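Local coordinates for protein GH127 beta-L-arabinofuranoside (Geobacillus stearothermophilus, PDB 4QK0) that probably hydrolyses beta-L-arabinofuranosidic linkages as a family 127 glycoside hydrolase, releasing L-arabinose units from arabinose-containing sugars, at residues A[399-402]-A[403-407]; A[626-629]-A[630-634]; A[503-506]-A[507-511]. All blocks are in the same frame, centred on the assembly; numbering follows the deposited sequence.

Interaction 1 of 3, residues A[399-402]-A[403-407]; sequences HVKP and VRQKW
Lys-401 meets Gln-405 and Trp-407 across the bend of an irregular loop in the GH127 catalytic domain, a connection without helix or strand between strand 386-387 and helix 413-422. At the head of the 399-402 segment, His-399 NE2 bonds to the carbonyl oxygen of Ala-330. Lys-401 then carries the side-chain part of the contact. Its CB lies 3.6 Å from Val-403 O, and because the chain bends at its second torsion (chi2 -61°), CG and CD cross the end of Gln-405 at a slant, next to OE1. CG stands 3.8 Å from Gln-405 OE1 and 4.0 Å from Trp-407 CH2, approaching the indole obliquely. These are methylene contacts, without a polar bond from the lysine to either partner. On the far side of the bend, Gln-405 NE2 sits 3.2 Å above the indole plane of Trp-407, displaced toward the rim, so the amide rests over one face of the indole while the lysine CG reaches the ring directly. The indole is poorly ordered, although its NE1 bonds to the carbonyl oxygen of Phe-379, whose backbone also pairs with that of Gln-405. Pro-402 makes the turn itself, with a backbone psi of -16° that swings the chain round into the extended run from Val-403 onward. There the CG1 methyl of Val-403 folds back to 3.2 Å from Pro-402 O.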
loop_
_atom_site.group_PDB
_atom_site.type_symbol
_atom_site.label_atom_id
_atom_site.label_comp_id
_atom_site.label_asym_id
_atom_site.label_seq_id
_atom_site.Cartn_x
_atom_site.Cartn_y
_atom_site.Cartn_z
ATOM N N HIS A 399 3.554 8.006 4.296
ATOM C CA HIS A 399 3.993 9.188 3.467
ATOM C C HIS A 399 2.855 10.152 3.221
ATOM O O HIS A 399 3.062 11.279 2.832
ATOM C CB HIS A 399 4.530 8.710 2.113
ATOM C CG HIS A 399 3.495 8.053 1.270
ATOM N ND1 HIS A 399 3.081 6.749 1.471
ATOM C CD2 HIS A 399 2.807 8.501 0.203
ATOM C CE1 HIS A 399 2.204 6.421 0.547
ATOM N NE2 HIS A 399 2.011 7.467 -0.236
ATOM N N VAL A 400 1.633 9.698 3.377
ATOM C CA VAL A 400 0.508 10.589 3.158
ATOM C C VAL A 400 0.191 11.364 4.454
ATOM O O VAL A 400 -0.274 10.771 5.446
ATOM C CB VAL A 400 -0.723 9.817 2.715
ATOM C CG1 VAL A 400 -1.903 10.760 2.575
ATOM C CG2 VAL A 400 -0.465 9.117 1.388
ATOM N N LYS A 401 0.441 12.673 4.459
ATOM C CA LYS A 401 0.081 13.515 5.607
ATOM C C LYS A 401 -1.297 14.063 5.392
ATOM O O LYS A 401 -1.602 14.567 4.343
ATOM C CB LYS A 401 1.037 14.675 5.786
ATOM C CG LYS A 401 2.461 14.290 5.963
ATOM C CD LYS A 401 2.645 13.455 7.192
ATOM C CE LYS A 401 4.019 12.823 7.198
ATOM N NZ LYS A 401 4.279 12.321 8.578
ATOM N N PRO A 402 -2.158 13.922 6.393
ATOM C CA PRO A 402 -3.542 14.364 6.219
ATOM C C PRO A 402 -3.743 15.861 6.325
ATOM O O PRO A 402 -4.785 16.356 5.951
ATOM C CB PRO A 402 -4.301 13.641 7.356
ATOM C CG PRO A 402 -3.266 13.346 8.374
ATOM C CD PRO A 402 -1.977 13.111 7.626
ATOM N N VAL A 403 -2.763 16.577 6.865
ATOM C CA VAL A 403 -2.777 18.023 6.817
ATOM C C VAL A 403 -1.422 18.579 6.409
ATOM O O VAL A 403 -0.402 17.887 6.522
ATOM C CB VAL A 403 -3.163 18.637 8.193
ATOM C CG1 VAL A 403 -4.539 18.145 8.568
ATOM C CG2 VAL A 403 -2.142 18.318 9.295
ATOM N N ARG A 404 -1.416 19.823 5.927
ATOM C CA ARG A 404 -0.200 20.423 5.428
ATOM C C ARG A 404 0.620 20.836 6.622
ATOM O O ARG A 404 0.090 20.933 7.705
ATOM C CB ARG A 404 -0.525 21.618 4.509
ATOM C CG ARG A 404 -1.302 21.267 3.223
ATOM C CD ARG A 404 -1.266 22.401 2.173
ATOM N NE ARG A 404 -2.038 22.061 0.985
ATOM C CZ ARG A 404 -3.341 22.176 0.889
ATOM N NH1 ARG A 404 -4.048 22.659 1.885
ATOM N NH2 ARG A 404 -3.968 21.724 -0.178
ATOM N N GLN A 405 1.910 21.039 6.438
ATOM C CA GLN A 405 2.762 21.405 7.541
ATOM C C GLN A 405 3.955 22.221 7.055
ATOM O O GLN A 405 4.092 22.500 5.853
ATOM C CB GLN A 405 3.265 20.136 8.215
ATOM C CG GLN A 405 3.987 19.207 7.272
ATOM C CD GLN A 405 4.388 17.869 7.897
ATOM O OE1 GLN A 405 3.545 17.088 8.370
ATOM N NE2 GLN A 405 5.685 17.573 7.849
ATOM N N LYS A 406 4.831 22.619 7.967
ATOM C CA LYS A 406 6.181 23.048 7.547
ATOM C C LYS A 406 7.138 21.863 7.461
ATOM O O LYS A 406 6.962 20.832 8.141
ATOM C CB LYS A 406 6.743 24.114 8.459
ATOM C CG LYS A 406 6.056 25.439 8.266
ATOM C CD LYS A 406 4.828 25.584 9.162
ATOM C CE LYS A 406 5.097 26.579 10.307
ATOM N NZ LYS A 406 4.163 26.491 11.469
ATOM N N TRP A 407 8.152 22.021 6.610
ATOM C CA TRP A 407 9.170 20.985 6.359
ATOM C C TRP A 407 10.582 21.514 6.623
ATOM O O TRP A 407 10.818 22.739 6.735
ATOM C CB TRP A 407 9.059 20.452 4.921
ATOM C CG TRP A 407 7.692 19.899 4.625
ATOM C CD1 TRP A 407 6.582 20.604 4.249
ATOM C CD2 TRP A 407 7.281 18.534 4.742
ATOM N NE1 TRP A 407 5.503 19.759 4.122
ATOM C CE2 TRP A 407 5.900 18.484 4.412
ATOM C CE3 TRP A 407 7.945 17.344 5.083
ATOM C CZ2 TRP A 407 5.166 17.288 4.404
ATOM C CZ3 TRP A 407 7.218 16.145 5.081
ATOM C CH2 TRP A 407 5.837 16.132 4.741
#

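Interaction 2 of 3, residues A[626-629]-A[630-634]; sequences RAIP and YYAWC
The carbonyl of Pro-629 accepts the backbone N-H of Ala-632, with 2.9 Å between Pro-629 O and Ala-632 N, as the chain leaves strand 620-629 and winds into a short 3-10 turn. The N-H meets its acceptor at 139°, and the donor stands well above the carbonyl plane. A second bond, from Trp-633 N to Tyr-630 O, repeats the three-residue spacing. This strand-to-turn junction belongs to the C-terminal domain of the GH127 fold, where strand 620-629 pairs with 557-562 and 593-603. Pro-629 and Tyr-631 lie side by side and point the same way: CB of the proline comes 3.5 Å from Tyr-631 CE2, meeting the ring obliquely. Tyr-631 reaches this place because its CG is held between the backbone N and the carbonyl carbon (chi1 73°), which turns the ring back along the proline. Ile-628 supplies a second apolar contact, its CD1 lying 4.3 Å from Ala-632 CB and 4.4 Å from Trp-633 CB. Tyr-630 turns its ring the other way, against Met-641 and Val-643 of strand 641-647, and its hydroxyl bonds to the carbonyl oxygen of Pro-384. All these side chains are buried, and the indole of Trp-633 receives a cation-pi contact from Arg-404. Trp-633 CD1 lies 4.2 Å above the ring plane of Tyr-630, displaced toward the rim.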
loop_
_atom_site.group_PDB
_atom_site.type_symbol
_atom_site.label_atom_id
_atom_site.label_comp_id
_atom_site.label_asym_id
_atom_site.label_seq_id
_atom_site.Cartn_x
_atom_site.Cartn_y
_atom_site.Cartn_z
ATOM N N ARG A 626 -21.521 18.465 -2.020
ATOM C CA ARG A 626 -20.807 19.588 -2.513
ATOM C C ARG A 626 -19.354 19.281 -2.769
ATOM O O ARG A 626 -18.636 18.711 -1.906
ATOM C CB ARG A 626 -20.910 20.745 -1.502
ATOM C CG ARG A 626 -20.352 22.011 -2.109
ATOM C CD ARG A 626 -20.892 23.246 -1.423
ATOM N NE ARG A 626 -20.110 23.470 -0.229
ATOM C CZ ARG A 626 -20.032 24.625 0.410
ATOM N NH1 ARG A 626 -20.674 25.683 -0.067
ATOM N NH2 ARG A 626 -19.309 24.710 1.517
ATOM N N ALA A 627 -18.882 19.739 -3.938
ATOM C CA ALA A 627 -17.516 19.500 -4.333
ATOM C C ALA A 627 -16.824 20.847 -4.484
ATOM O O ALA A 627 -17.427 21.802 -4.949
ATOM C CB ALA A 627 -17.469 18.689 -5.620
ATOM N N ILE A 628 -15.544 20.872 -4.141
ATOM C CA ILE A 628 -14.706 22.036 -4.282
ATOM C C ILE A 628 -13.436 21.697 -5.109
ATOM O O ILE A 628 -13.162 20.525 -5.364
ATOM C CB ILE A 628 -14.254 22.566 -2.900
ATOM C CG1 ILE A 628 -13.545 21.468 -2.093
ATOM C CG2 ILE A 628 -15.464 23.076 -2.111
ATOM C CD1 ILE A 628 -12.240 21.884 -1.522
ATOM N N PRO A 629 -12.668 22.731 -5.533
ATOM C CA PRO A 629 -11.494 22.476 -6.319
ATOM C C PRO A 629 -10.465 21.703 -5.551
ATOM O O PRO A 629 -10.207 22.010 -4.379
ATOM C CB PRO A 629 -10.960 23.908 -6.614
ATOM C CG PRO A 629 -12.167 24.739 -6.678
ATOM C CD PRO A 629 -13.035 24.171 -5.577
ATOM N N TYR A 630 -9.834 20.752 -6.222
ATOM C CA TYR A 630 -8.833 19.911 -5.603
ATOM C C TYR A 630 -7.763 20.710 -4.930
ATOM O O TYR A 630 -7.415 20.418 -3.780
ATOM C CB TYR A 630 -8.210 18.938 -6.620
ATOM C CG TYR A 630 -7.072 18.149 -6.037
ATOM C CD1 TYR A 630 -7.297 17.010 -5.293
ATOM C CD2 TYR A 630 -5.758 18.518 -6.273
ATOM C CE1 TYR A 630 -6.223 16.303 -4.751
ATOM C CE2 TYR A 630 -4.707 17.779 -5.768
ATOM C CZ TYR A 630 -4.948 16.690 -4.984
ATOM O OH TYR A 630 -3.885 16.008 -4.491
ATOM N N TYR A 631 -7.254 21.740 -5.617
ATOM C CA TYR A 631 -6.129 22.518 -5.058
ATOM C C TYR A 631 -6.468 23.109 -3.722
ATOM O O TYR A 631 -5.553 23.339 -2.880
ATOM C CB TYR A 631 -5.633 23.663 -6.022
ATOM C CG TYR A 631 -6.549 24.827 -6.125
ATOM C CD1 TYR A 631 -6.628 25.771 -5.082
ATOM C CD2 TYR A 631 -7.400 24.970 -7.194
ATOM C CE1 TYR A 631 -7.535 26.843 -5.145
ATOM C CE2 TYR A 631 -8.293 26.035 -7.268
ATOM C CZ TYR A 631 -8.345 26.992 -6.212
ATOM O OH TYR A 631 -9.234 28.064 -6.290
ATOM N N ALA A 632 -7.762 23.395 -3.512
ATOM C CA ALA A 632 -8.205 24.063 -2.266
ATOM C C ALA A 632 -8.579 23.153 -1.105
ATOM O O ALA A 632 -9.063 23.636 -0.081
ATOM C CB ALA A 632 -9.376 24.960 -2.559
ATOM N N TRP A 633 -8.364 21.851 -1.241
ATOM C CA TRP A 633 -8.708 20.922 -0.165
ATOM C C TRP A 633 -7.770 21.142 1.005
ATOM O O TRP A 633 -6.708 21.759 0.866
ATOM C CB TRP A 633 -8.713 19.444 -0.697
ATOM C CG TRP A 633 -7.427 18.687 -0.542
ATOM C CD1 TRP A 633 -6.357 18.729 -1.353
ATOM C CD2 TRP A 633 -7.104 17.763 0.508
ATOM N NE1 TRP A 633 -5.362 17.957 -0.852
ATOM C CE2 TRP A 633 -5.802 17.324 0.280
ATOM C CE3 TRP A 633 -7.800 17.299 1.652
ATOM C CZ2 TRP A 633 -5.160 16.415 1.119
ATOM C CZ3 TRP A 633 -7.171 16.418 2.488
ATOM C CH2 TRP A 633 -5.861 15.958 2.211
ATOM N N CYS A 634 -8.193 20.673 2.172
ATOM C CA CYS A 634 -7.395 20.718 3.416
ATOM C C CYS A 634 -7.054 22.136 3.861
ATOM O O CYS A 634 -6.023 22.347 4.494
ATOM C CB CYS A 634 -6.131 19.917 3.269
ATOM S SG CYS A 634 -5.457 19.251 4.784
#

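Interaction 3 of 3, residues A[503-506]-A[507-511]; sequences VDIV and PLIKK
Ile-505 and Ile-509 form the better-packed part of the contact, their CD1 methyls 4.0 Å apart and their side chains crossing obliquely. Ile-505 is buried and also rests on Val-496 of strand 495-498. Its carbonyl oxygen takes the N-H of Leu-508 at 2.8 Å, from Leu-508 N to Ile-505 O, with the donor well above the carbonyl plane. A weak but straighter bond runs from Ile-509 N to Val-506 O (166°). Together they shape a short 3-10 turn linking strand 501-503, outermost within the chain in a seven-stranded antiparallel sheet, to strand 509-510, which pairs in another sheet. Leu-508 reaches back until its CD1 is 3.9 Å from Val-503 CG1 and 3.7 Å from Asp-504 O. With an alanine in place of Leu-508, the CG1 methyl of Val-503 would probably lose this partner and a gap would open over the Asp-504 carbonyl. Asp-504, Val-506 and Pro-507, by contrast, face solvent. Even there one pair is tight, Val-506 CB lying 3.2 Å from Pro-507 CD, as their shared peptide link imposes. Asp-504 CG lies opposite its backbone N (chi1 -175°), which sets the carboxylate across the proline ring, OD1 3.4 Å from Pro-507 CD; that OD1 also receives a weak bond from Val-506 N.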
loop_
_atom_site.group_PDB
_atom_site.type_symbol
_atom_site.label_atom_id
_atom_site.label_comp_id
_atom_site.label_asym_id
_atom_site.label_seq_id
_atom_site.Cartn_x
_atom_site.Cartn_y
_atom_site.Cartn_z
ATOM N N VAL A 503 -15.804 33.997 -36.402
ATOM C CA VAL A 503 -14.781 33.406 -37.233
ATOM C C VAL A 503 -14.858 31.893 -37.127
ATOM O O VAL A 503 -14.948 31.346 -36.017
ATOM C CB VAL A 503 -13.431 33.854 -36.736
ATOM C CG1 VAL A 503 -12.308 33.112 -37.445
ATOM C CG2 VAL A 503 -13.311 35.349 -36.949
ATOM N N ASP A 504 -14.851 31.231 -38.276
ATOM C CA ASP A 504 -14.828 29.806 -38.328
ATOM C C ASP A 504 -13.405 29.383 -38.019
ATOM O O ASP A 504 -12.517 29.530 -38.833
ATOM C CB ASP A 504 -15.268 29.292 -39.715
ATOM C CG ASP A 504 -15.363 27.751 -39.768
ATOM O OD1 ASP A 504 -15.233 27.072 -38.711
ATOM O OD2 ASP A 504 -15.569 27.214 -40.877
ATOM N N ILE A 505 -13.201 28.826 -36.833
ATOM C CA ILE A 505 -11.855 28.439 -36.399
ATOM C C ILE A 505 -11.463 27.048 -36.820
ATOM O O ILE A 505 -10.289 26.716 -36.811
ATOM C CB ILE A 505 -11.661 28.550 -34.881
ATOM C CG1 ILE A 505 -12.733 27.766 -34.107
ATOM C CG2 ILE A 505 -11.600 30.024 -34.491
ATOM C CD1 ILE A 505 -12.370 27.591 -32.646
ATOM N N VAL A 506 -12.445 26.233 -37.158
ATOM C CA VAL A 506 -12.186 24.836 -37.485
ATOM C C VAL A 506 -11.077 24.636 -38.537
ATOM O O VAL A 506 -10.185 23.853 -38.308
ATOM C CB VAL A 506 -13.494 24.108 -37.907
ATOM C CG1 VAL A 506 -13.199 22.839 -38.721
ATOM C CG2 VAL A 506 -14.337 23.818 -36.661
ATOM N N PRO A 507 -11.149 25.333 -39.675
ATOM C CA PRO A 507 -10.039 25.289 -40.639
ATOM C C PRO A 507 -8.743 25.970 -40.191
ATOM O O PRO A 507 -7.748 25.845 -40.853
ATOM C CB PRO A 507 -10.589 26.023 -41.880
ATOM C CG PRO A 507 -11.776 26.808 -41.393
ATOM C CD PRO A 507 -12.309 26.105 -40.171
ATOM N N LEU A 508 -8.757 26.708 -39.097
ATOM C CA LEU A 508 -7.569 27.405 -38.646
ATOM C C LEU A 508 -6.812 26.610 -37.587
ATOM O O LEU A 508 -5.740 27.041 -37.134
ATOM C CB LEU A 508 -7.967 28.761 -38.079
ATOM C CG LEU A 508 -8.763 29.639 -39.054
ATOM C CD1 LEU A 508 -9.147 30.971 -38.431
ATOM C CD2 LEU A 508 -8.009 29.854 -40.376
ATOM N N ILE A 509 -7.371 25.485 -37.162
ATOM C CA ILE A 509 -6.827 24.786 -35.998
ATOM C C ILE A 509 -5.830 23.760 -36.446
ATOM O O ILE A 509 -6.095 22.946 -37.292
ATOM C CB ILE A 509 -7.921 24.096 -35.143
ATOM C CG1 ILE A 509 -8.675 25.145 -34.332
ATOM C CG2 ILE A 509 -7.313 23.080 -34.162
ATOM C CD1 ILE A 509 -9.989 24.617 -33.783
ATOM N N LYS A 510 -4.687 23.772 -35.798
ATOM C CA LYS A 510 -3.732 22.771 -36.038
ATOM C C LYS A 510 -3.167 22.360 -34.682
ATOM O O LYS A 510 -2.587 23.184 -33.962
ATOM C CB LYS A 510 -2.680 23.332 -37.004
ATOM C CG LYS A 510 -1.632 22.337 -37.483
ATOM C CD LYS A 510 -1.245 22.440 -38.980
ATOM C CE LYS A 510 -1.023 23.875 -39.488
ATOM N NZ LYS A 510 0.140 24.578 -38.874
ATOM N N LYS A 511 -3.307 21.070 -34.360
ATOM C CA LYS A 511 -2.791 20.483 -33.112
ATOM C C LYS A 511 -3.146 21.307 -31.897
ATOM O O LYS A 511 -2.266 21.730 -31.148
ATOM C CB LYS A 511 -1.292 20.318 -33.192
ATOM C CG LYS A 511 -0.895 19.322 -34.254
ATOM C CD LYS A 511 0.605 19.145 -34.269
ATOM C CE LYS A 511 0.962 17.893 -35.037
ATOM N NZ LYS A 511 2.403 17.617 -34.855
#

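Along the chain the order is interaction 1, interaction 3, interaction 2, falling in turn in the catalytic, middle and C-terminal domains. Interactions 1 and 2 have centres about 17 Å apart but touch directly: Arg-404 NH2 lies 2.9 Å from Trp-633 O, a probable hydrogen bond, and Pro-402 O packs against Cys-634 SG. More than two hundred residues apart in sequence, these loops thus join the catalytic and C-terminal parts of the chain, and Asp-373 gives Arg-404 a salt bridge as well. Interaction 3 stands apart, its nearest atoms about 25 Å from interaction 2 and about 31 Å from interaction 1, at the surface across the chain's centre from interaction 1.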